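Local coordinates for RabGAP/TBC protein (Chlamydomonas reinhardtii, PDB 4P17) that is of unknown function but, as a flagellar RabGAP-type TBC-domain protein, probably engages Rab GTPases, whose GTP hydrolysis relatives of this family accelerate, at residues A[134-137]-A[138-141]; A[149-152]-A[153-156]; A[155-158]-A[159-163]; A[175-178]-A[179-183]. All coordinates share one frame; numbering follows the deposited sequence.

Contact 1. Residues A[134-137]-A[138-141]; sequences LCRV and LQAY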
loop_
_atom_site.group_PDB
_atom_site.type_symbol
_atom_site.label_atom_id
_atom_site.label_comp_id
_atom_site.label_asym_id
_atom_site.label_seq_id
_atom_site.Cartn_x
_atom_site.Cartn_y
_atom_site.Cartn_z
ATOM N N LEU A 134 -0.093 -6.699 -15.837
ATOM C CA LEU A 134 -0.718 -5.632 -15.087
ATOM C C LEU A 134 -1.977 -5.173 -15.811
ATOM O O LEU A 134 -3.020 -4.906 -15.212
ATOM C CB LEU A 134 0.293 -4.513 -14.905
ATOM C CG LEU A 134 -0.131 -3.289 -14.101
ATOM C CD1 LEU A 134 0.954 -2.901 -13.121
ATOM C CD2 LEU A 134 -0.390 -2.192 -15.054
ATOM N N CYS A 135 -1.895 -5.123 -17.124
ATOM C CA CYS A 135 -3.041 -4.698 -17.917
ATOM C C CYS A 135 -4.166 -5.728 -17.812
ATOM O O CYS A 135 -5.333 -5.363 -17.677
ATOM C CB CYS A 135 -2.643 -4.475 -19.375
ATOM S SG CYS A 135 -1.715 -2.947 -19.646
ATOM N N ARG A 136 -3.818 -7.007 -17.861
ATOM C CA ARG A 136 -4.824 -8.059 -17.750
ATOM C C ARG A 136 -5.606 -7.942 -16.448
ATOM O O ARG A 136 -6.826 -7.940 -16.443
ATOM C CB ARG A 136 -4.172 -9.437 -17.854
ATOM C CG ARG A 136 -3.949 -9.877 -19.286
ATOM C CD ARG A 136 -3.608 -11.374 -19.386
ATOM N NE ARG A 136 -2.404 -11.706 -18.645
ATOM C CZ ARG A 136 -1.178 -11.672 -19.156
ATOM N NH1 ARG A 136 -0.972 -11.313 -20.416
ATOM N NH2 ARG A 136 -0.144 -11.992 -18.402
ATOM N N VAL A 137 -4.900 -7.753 -15.341
ATOM C CA VAL A 137 -5.593 -7.667 -14.055
ATOM C C VAL A 137 -6.532 -6.474 -14.020
ATOM O O VAL A 137 -7.682 -6.574 -13.557
ATOM C CB VAL A 137 -4.586 -7.567 -12.916
ATOM C CG1 VAL A 137 -5.287 -7.267 -11.572
ATOM C CG2 VAL A 137 -3.800 -8.845 -12.844
ATOM N N LEU A 138 -6.052 -5.336 -14.517
ATOM C CA LEU A 138 -6.824 -4.115 -14.395
ATOM C C LEU A 138 -7.981 -4.148 -15.351
ATOM O O LEU A 138 -9.081 -3.772 -14.995
ATOM C CB LEU A 138 -5.982 -2.888 -14.649
ATOM C CG LEU A 138 -4.983 -2.557 -13.533
ATOM C CD1 LEU A 138 -3.844 -1.674 -14.034
ATOM C CD2 LEU A 138 -5.687 -1.849 -12.415
ATOM N N GLN A 139 -7.759 -4.656 -16.554
ATOM C CA GLN A 139 -8.854 -4.703 -17.514
ATOM C C GLN A 139 -9.940 -5.687 -16.987
ATOM O O GLN A 139 -11.141 -5.411 -17.063
ATOM C CB GLN A 139 -8.321 -5.097 -18.903
ATOM C CG GLN A 139 -8.159 -6.601 -19.116
ATOM C CD GLN A 139 -7.384 -6.955 -20.380
ATOM O OE1 GLN A 139 -6.571 -6.162 -20.880
ATOM N NE2 GLN A 139 -7.631 -8.153 -20.898
ATOM N N ALA A 140 -9.496 -6.799 -16.408
ATOM C CA ALA A 140 -10.378 -7.780 -15.788
ATOM C C ALA A 140 -11.195 -7.127 -14.687
ATOM O O ALA A 140 -12.418 -7.291 -14.605
ATOM C CB ALA A 140 -9.578 -8.949 -15.226
ATOM N N TYR A 141 -10.524 -6.376 -13.818
ATOM C CA TYR A 141 -11.243 -5.804 -12.699
ATOM C C TYR A 141 -12.267 -4.763 -13.189
ATOM O O TYR A 141 -13.373 -4.671 -12.640
ATOM C CB TYR A 141 -10.287 -5.169 -11.675
ATOM C CG TYR A 141 -11.058 -4.909 -10.417
ATOM C CD1 TYR A 141 -11.384 -5.950 -9.566
ATOM C CD2 TYR A 141 -11.538 -3.638 -10.126
ATOM C CE1 TYR A 141 -12.154 -5.716 -8.436
ATOM C CE2 TYR A 141 -12.319 -3.408 -8.999
ATOM C CZ TYR A 141 -12.613 -4.447 -8.178
ATOM O OH TYR A 141 -13.390 -4.226 -7.072
#

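Contact 2. Residues A[149-152]-A[153-156]; sequences GYVR and AMNT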
loop_
_atom_site.group_PDB
_atom_site.type_symbol
_atom_site.label_atom_id
_atom_site.label_comp_id
_atom_site.label_asym_id
_atom_site.label_seq_id
_atom_site.Cartn_x
_atom_site.Cartn_y
_atom_site.Cartn_z
ATOM N N GLY A 149 -14.882 0.660 -12.314
ATOM C CA GLY A 149 -14.113 0.621 -13.537
ATOM C C GLY A 149 -12.616 0.585 -13.294
ATOM O O GLY A 149 -12.067 -0.371 -12.726
ATOM N N TYR A 150 -11.944 1.605 -13.789
ATOM C CA TYR A 150 -10.515 1.773 -13.568
ATOM C C TYR A 150 -10.266 3.237 -13.226
ATOM O O TYR A 150 -10.961 4.111 -13.757
ATOM C CB TYR A 150 -9.702 1.342 -14.813
ATOM C CG TYR A 150 -8.248 1.795 -14.827
ATOM C CD1 TYR A 150 -7.281 1.112 -14.112
ATOM C CD2 TYR A 150 -7.841 2.894 -15.578
ATOM C CE1 TYR A 150 -5.948 1.502 -14.112
ATOM C CE2 TYR A 150 -6.502 3.297 -15.588
ATOM C CZ TYR A 150 -5.565 2.602 -14.863
ATOM O OH TYR A 150 -4.246 2.999 -14.855
ATOM N N VAL A 151 -9.309 3.484 -12.321
ATOM C CA VAL A 151 -8.725 4.812 -12.099
ATOM C C VAL A 151 -7.218 4.669 -11.911
ATOM O O VAL A 151 -6.741 3.643 -11.501
ATOM C CB VAL A 151 -9.341 5.556 -10.868
ATOM C CG1 VAL A 151 -10.814 5.853 -11.107
ATOM C CG2 VAL A 151 -9.115 4.771 -9.563
ATOM N N ARG A 152 -6.476 5.728 -12.209
ATOM C CA ARG A 152 -5.031 5.684 -12.335
ATOM C C ARG A 152 -4.343 5.111 -11.080
ATOM O O ARG A 152 -3.434 4.290 -11.164
ATOM C CB ARG A 152 -4.550 7.111 -12.624
ATOM C CG ARG A 152 -3.080 7.330 -12.656
ATOM C CD ARG A 152 -2.876 8.775 -13.120
ATOM N NE ARG A 152 -1.537 9.294 -12.868
ATOM C CZ ARG A 152 -1.249 10.591 -12.760
ATOM N NH1 ARG A 152 -2.209 11.506 -12.874
ATOM N NH2 ARG A 152 0.000 10.978 -12.531
ATOM N N ALA A 153 -4.858 5.511 -9.912
ATOM C CA ALA A 153 -4.379 5.023 -8.628
ATOM C C ALA A 153 -4.192 3.506 -8.627
ATOM O O ALA A 153 -3.263 2.986 -8.048
ATOM C CB ALA A 153 -5.376 5.437 -7.510
ATOM N N MET A 154 -5.104 2.803 -9.275
ATOM C CA MET A 154 -5.092 1.348 -9.234
ATOM C C MET A 154 -3.907 0.770 -10.019
ATOM O O MET A 154 -3.522 -0.362 -9.813
ATOM C CB MET A 154 -6.425 0.803 -9.759
ATOM C CG MET A 154 -7.644 1.133 -8.870
ATOM S SD MET A 154 -9.221 1.097 -9.790
ATOM C CE MET A 154 -9.395 -0.673 -10.050
ATOM N N ASN A 155 -3.301 1.552 -10.906
ATOM C CA ASN A 155 -2.196 1.020 -11.706
ATOM C C ASN A 155 -1.021 0.635 -10.826
ATOM O O ASN A 155 -0.593 -0.516 -10.820
ATOM C CB ASN A 155 -1.760 2.028 -12.779
ATOM C CG ASN A 155 -0.916 1.389 -13.860
ATOM O OD1 ASN A 155 0.242 1.025 -13.633
ATOM N ND2 ASN A 155 -1.464 1.303 -15.046
ATOM N N THR A 156 -0.534 1.561 -10.002
ATOM C CA THR A 156 0.645 1.256 -9.204
ATOM C C THR A 156 0.297 0.301 -8.043
ATOM O O THR A 156 1.117 -0.510 -7.632
ATOM C CB THR A 156 1.345 2.558 -8.673
ATOM O OG1 THR A 156 0.431 3.345 -7.912
ATOM C CG2 THR A 156 1.901 3.398 -9.855
HETATM O O HOH W 1 -1.073 4.727 -10.108
#

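Contact 3. Residues A[155-158]-A[159-163]; sequences NTIV and GLMLV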
loop_
_atom_site.group_PDB
_atom_site.type_symbol
_atom_site.label_atom_id
_atom_site.label_comp_id
_atom_site.label_asym_id
_atom_site.label_seq_id
_atom_site.Cartn_x
_atom_site.Cartn_y
_atom_site.Cartn_z
ATOM N N ASN A 155 -3.301 1.552 -10.906
ATOM C CA ASN A 155 -2.196 1.020 -11.706
ATOM C C ASN A 155 -1.021 0.635 -10.826
ATOM O O ASN A 155 -0.593 -0.516 -10.820
ATOM C CB ASN A 155 -1.760 2.028 -12.779
ATOM C CG ASN A 155 -0.916 1.389 -13.860
ATOM O OD1 ASN A 155 0.242 1.025 -13.633
ATOM N ND2 ASN A 155 -1.464 1.303 -15.046
ATOM N N THR A 156 -0.534 1.561 -10.002
ATOM C CA THR A 156 0.645 1.256 -9.204
ATOM C C THR A 156 0.297 0.301 -8.043
ATOM O O THR A 156 1.117 -0.510 -7.632
ATOM C CB THR A 156 1.345 2.558 -8.673
ATOM O OG1 THR A 156 0.431 3.345 -7.912
ATOM C CG2 THR A 156 1.901 3.398 -9.855
ATOM N N ILE A 157 -0.932 0.352 -7.540
ATOM C CA ILE A 157 -1.381 -0.645 -6.559
ATOM C C ILE A 157 -1.259 -2.074 -7.106
ATOM O O ILE A 157 -0.691 -2.956 -6.496
ATOM C CB ILE A 157 -2.841 -0.371 -6.135
ATOM C CG1 ILE A 157 -2.915 0.954 -5.366
ATOM C CG2 ILE A 157 -3.369 -1.494 -5.228
ATOM C CD1 ILE A 157 -4.298 1.391 -5.007
ATOM N N VAL A 158 -1.788 -2.317 -8.294
ATOM C CA VAL A 158 -1.761 -3.663 -8.805
ATOM C C VAL A 158 -0.343 -4.063 -9.182
ATOM O O VAL A 158 0.026 -5.241 -9.076
ATOM C CB VAL A 158 -2.710 -3.818 -10.006
ATOM C CG1 VAL A 158 -2.419 -5.138 -10.754
ATOM C CG2 VAL A 158 -4.105 -3.751 -9.530
ATOM N N GLY A 159 0.464 -3.080 -9.586
ATOM C CA GLY A 159 1.853 -3.323 -9.901
ATOM C C GLY A 159 2.579 -3.835 -8.674
ATOM O O GLY A 159 3.311 -4.812 -8.730
ATOM N N LEU A 160 2.368 -3.192 -7.530
ATOM C CA LEU A 160 3.035 -3.661 -6.331
ATOM C C LEU A 160 2.410 -4.937 -5.843
ATOM O O LEU A 160 3.100 -5.774 -5.297
ATOM C CB LEU A 160 3.030 -2.585 -5.231
ATOM C CG LEU A 160 4.395 -2.127 -4.717
ATOM C CD1 LEU A 160 5.300 -1.663 -5.821
ATOM C CD2 LEU A 160 4.162 -0.973 -3.725
ATOM N N MET A 161 1.102 -5.115 -6.045
ATOM C CA MET A 161 0.490 -6.378 -5.688
ATOM C C MET A 161 1.119 -7.520 -6.490
ATOM O O MET A 161 1.475 -8.557 -5.921
ATOM C CB MET A 161 -1.012 -6.342 -5.926
ATOM C CG MET A 161 -1.793 -5.559 -4.914
ATOM S SD MET A 161 -3.528 -5.784 -5.372
ATOM C CE MET A 161 -4.335 -4.797 -4.094
ATOM N N LEU A 162 1.276 -7.316 -7.796
ATOM C CA LEU A 162 1.907 -8.346 -8.633
ATOM C C LEU A 162 3.299 -8.734 -8.109
ATOM O O LEU A 162 3.618 -9.904 -7.975
ATOM C CB LEU A 162 1.976 -7.887 -10.088
ATOM C CG LEU A 162 0.658 -7.918 -10.873
ATOM C CD1 LEU A 162 0.846 -7.230 -12.220
ATOM C CD2 LEU A 162 0.115 -9.339 -11.053
ATOM N N VAL A 163 4.109 -7.742 -7.770
ATOM C CA VAL A 163 5.460 -8.034 -7.328
ATOM C C VAL A 163 5.460 -8.727 -5.957
ATOM O O VAL A 163 6.232 -9.660 -5.736
ATOM C CB VAL A 163 6.317 -6.751 -7.292
ATOM C CG1 VAL A 163 7.647 -7.032 -6.708
ATOM C CG2 VAL A 163 6.506 -6.182 -8.708
#

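Contact 4. Residues A[175-178]-A[179-183]; sequences LLAA and LVEDI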
loop_
_atom_site.group_PDB
_atom_site.type_symbol
_atom_site.label_atom_id
_atom_site.label_comp_id
_atom_site.label_asym_id
_atom_site.label_seq_id
_atom_site.Cartn_x
_atom_site.Cartn_y
_atom_site.Cartn_z
ATOM N N LEU A 175 -7.238 -9.835 -4.586
ATOM C CA LEU A 175 -6.824 -8.912 -3.514
ATOM C C LEU A 175 -7.315 -7.493 -3.821
ATOM O O LEU A 175 -7.764 -6.781 -2.923
ATOM C CB LEU A 175 -5.308 -8.944 -3.315
ATOM C CG LEU A 175 -4.729 -8.147 -2.135
ATOM C CD1 LEU A 175 -5.104 -8.734 -0.754
ATOM C CD2 LEU A 175 -3.212 -8.120 -2.249
ATOM N N LEU A 176 -7.225 -7.083 -5.084
ATOM C CA LEU A 176 -7.761 -5.806 -5.519
ATOM C C LEU A 176 -9.287 -5.765 -5.247
ATOM O O LEU A 176 -9.816 -4.783 -4.741
ATOM C CB LEU A 176 -7.453 -5.590 -7.000
ATOM C CG LEU A 176 -7.966 -4.272 -7.590
ATOM C CD1 LEU A 176 -7.273 -3.052 -6.953
ATOM C CD2 LEU A 176 -7.778 -4.272 -9.095
ATOM N N ALA A 177 -10.004 -6.845 -5.577
ATOM C CA ALA A 177 -11.437 -6.894 -5.302
ATOM C C ALA A 177 -11.714 -6.730 -3.811
ATOM O O ALA A 177 -12.560 -5.917 -3.402
ATOM C CB ALA A 177 -12.030 -8.222 -5.793
ATOM N N ALA A 178 -11.007 -7.497 -2.988
ATOM C CA ALA A 178 -11.180 -7.375 -1.539
ATOM C C ALA A 178 -10.933 -5.938 -1.070
ATOM O O ALA A 178 -11.680 -5.393 -0.276
ATOM C CB ALA A 178 -10.269 -8.343 -0.820
ATOM N N LEU A 179 -9.918 -5.299 -1.623
ATOM C CA LEU A 179 -9.544 -3.947 -1.217
ATOM C C LEU A 179 -10.598 -2.901 -1.551
ATOM O O LEU A 179 -11.016 -2.112 -0.704
ATOM C CB LEU A 179 -8.210 -3.608 -1.885
ATOM C CG LEU A 179 -7.745 -2.169 -1.804
ATOM C CD1 LEU A 179 -7.172 -1.905 -0.399
ATOM C CD2 LEU A 179 -6.719 -1.880 -2.863
ATOM N N VAL A 180 -10.999 -2.887 -2.806
ATOM C CA VAL A 180 -11.988 -1.964 -3.327
ATOM C C VAL A 180 -13.352 -2.246 -2.748
ATOM O O VAL A 180 -14.068 -1.314 -2.393
ATOM C CB VAL A 180 -12.077 -2.057 -4.851
ATOM C CG1 VAL A 180 -13.122 -1.123 -5.398
ATOM C CG2 VAL A 180 -10.741 -1.742 -5.472
ATOM N N GLU A 181 -13.735 -3.520 -2.685
ATOM C CA GLU A 181 -15.115 -3.832 -2.360
ATOM C C GLU A 181 -15.397 -3.966 -0.868
ATOM O O GLU A 181 -16.523 -3.697 -0.440
ATOM C CB GLU A 181 -15.533 -5.102 -3.091
ATOM C CG GLU A 181 -15.335 -4.962 -4.594
ATOM C CD GLU A 181 -15.352 -6.269 -5.338
ATOM O OE1 GLU A 181 -15.971 -7.269 -4.875
ATOM O OE2 GLU A 181 -14.704 -6.309 -6.396
ATOM N N ASP A 182 -14.400 -4.375 -0.075
ATOM C CA ASP A 182 -14.658 -4.823 1.310
ATOM C C ASP A 182 -13.833 -4.066 2.354
ATOM O O ASP A 182 -14.262 -3.902 3.477
ATOM C CB ASP A 182 -14.379 -6.327 1.448
ATOM C CG ASP A 182 -15.222 -7.153 0.492
ATOM O OD1 ASP A 182 -16.383 -6.764 0.257
ATOM O OD2 ASP A 182 -14.732 -8.172 -0.013
ATOM N N ILE A 183 -12.659 -3.601 1.959
ATOM C CA ILE A 183 -11.738 -2.974 2.910
ATOM C C ILE A 183 -11.862 -1.446 2.860
ATOM O O ILE A 183 -12.138 -0.820 3.892
ATOM C CB ILE A 183 -10.317 -3.398 2.655
ATOM C CG1 ILE A 183 -10.199 -4.922 2.863
ATOM C CG2 ILE A 183 -9.373 -2.662 3.614
ATOM C CD1 ILE A 183 -8.780 -5.490 2.641
#

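Contact 1. Residues A[134-137]-A[138-141]
Leu134 and Leu138 stand one turn apart on helix 128-144, their side chains lying alongside each other and pointing the same way, with CD2 of Leu134 3.6 Å from CD1 of Leu138. This is the tightly packed part. Leucine suits both places because its branched end fills a buried layer: Leu134 rests on Asn155 and Leu138 on Val158, both of helix 153-164. Val137 adds a compact branched group against Val158, while the small methyl of Ala140 leaves room for Tyr95 of helix 94-102. Beneath runs ordinary helical bonding, such as Gln139 N to Cys135 O at 2.8 Å.

The side carrying Cys135, Arg136 and Gln139 is looser and partly open to solvent. Gln139 sets CG between its backbone N and carbonyl carbon (chi1 83°), which lays the extended chain back along the preceding turn, CG 3.3 Å from Arg136 O. Its NE2 is hydrogen-bonded to Val99 O, and Arg136 forms a salt bridge with Glu169. With an alanine in place of Gln139, the Val99 carbonyl would probably lose its amide donor and the preceding turn its alkyl cover. The chemistry thus divides the helix: dispersion and close fit act on the buried side, whereas directional polar links tie the outer side to neighbouring helices.

Contact 2. Residues A[149-152]-A[153-156]
Met154 and Val151 interlock where the loop before helix 153-164 runs into the helix. The CG2 branch of Val151 comes obliquely across the thioether, 3.7 Å from Met154 SD, while CB of Met154 settles 3.3 Å from Val151 O. A bend at chi3 (72°) turns the methionine methyl toward Tyr141 of helix 128-144, CE passing 3.8 Å from Gly149 O; an unbranched, flexible chain suits this curved path. The same sulfur takes a weak hydrogen bond from Val151 N. Gly149 itself has a positive phi, which favours glycine.

Tyr150, Val151 and Arg152 appear, from the sequence, to occupy the place of the YxQ motif of TBC domains, whose glutamine is a catalytic finger in active relatives; the glutamine is here replaced by an arginine, extended and exposed. Tyr150 sends its ring inward, among Leu138, Ile111 and Tyr107, and its OH accepts a bond from Asn155 ND2 at 3.3 Å. The hydroxyl lies nearly in the amide plane, although ring and amide are 73° apart, and it is also hydrogen-bonded to Asp114. Where the loop turns into the helix, Met154 N reaches Val151 O at 2.9 Å and Asn155 N reaches Arg152 O at 2.8 Å. A water fills the next step, donating to Arg152 O and accepting from Thr156 N.

Contact 3. Residues A[155-158]-A[159-163]
CG2 of Ile157 lies against the methyl of Met161, 3.6 Å from its CE, in the closer of two apolar side-chain contacts here. Met161 is extended beyond CG (chi2 -176°, chi3 -180°), which carries its methyl out alongside Ile157, while its CG passes 3.2 Å from Ile157 O. One residue on, Val158 and Leu162 meet more loosely and at a slant, CG1 of Val158 being 4.1 Å from CD1 of Leu162.

All of this belongs to helix 153-164, a buried helix of the all-helical TBC domain with helices 128-144, 169-183 and 243-256 packed against it. Long, pliable Met161 suits such a setting, since it touches Leu175, Leu179 and Trp250 at once; an alanine here would probably open a gap among them and take from Ile157 CG2 the methyl that lies against it.

Backbone hydrogen bonds make up the second kind of interaction. Met161 N bonds to Ile157 O at 2.8 Å and Leu162 N to Val158 O at 2.7 Å; Gly159 N and Leu160 N bond likewise to Asn155 O and Thr156 O. Of the polar side chains, buried Thr156 has its hydroxyl hydrogen-bonded to Ser238, and Asn155 OD1 is hydrogen-bonded to Thr118.

Contact 4. Residues A[175-178]-A[179-183]
Leu176 with Val180, and Ala177 with Glu181, make this a local contact between successive turns of helix 169-183, close to the end of that helix, where it packs against helices 128-144, 153-164 and 243-256. On the apolar side Leu176 and Val180 run out together from the helix, CD1 of Leu176 4.0 Å from CG2 of Val180. The two form a surface on which Tyr141 rests, and Leu176 also reaches Met154 and Val158. Leu179 turns to another face, toward Met161 and Phe254.

Glu181 brings a charge into this setting. Its chain, extended beyond CG, lies along the preceding turn, with CG 3.2 Å from Ala177 O and OE2 3.3 Å from Ala177 CB. The small methyl of Ala177 leaves room for the carboxylate beside it. OE2 is hydrogen-bonded to Tyr141 and His144 and OE1 is salt-bridged to Lys86, links that are likely to stabilise the negative charge. Asp182, on the exposed side, shares Lys86 through OD2.

Toward the end of the helix the backbone changes pattern. Val180 N makes an almost straight bond to Leu176 O, 3.0 Å at 177°, but Ala178 O receives two N-H groups, Asp182 N at 2.9 Å and, weakly, Ile183 N at 3.0 Å. Such a bifurcated carbonyl, shared by donors four and five residues on, is characteristic of an alpha-helix whose last turn widens into a pi-type turn.

The four contacts lie on three consecutive helices of the TBC domain, their centres 10 to 14 Å apart. Contacts 2 and 3 share Asn155 and Thr156 and follow one another on helix 153-164. Contact 1 packs against both: Leu134 CD1 comes 3.4 Å from the CA of Gly159, where the absence of a side chain permits the approach, and Tyr141 CD2 is 3.7 Å from Met154 CE. Tyr141 also reaches contact 4, its OH 2.6 Å from Glu181 OE2. Val158 CG2 meets Leu176 CD2 at 3.7 Å, joining contacts 3 and 4. Contact 2, which probably holds the position of the family's glutamine finger, is joined to contacts 1 and 4 through Met154.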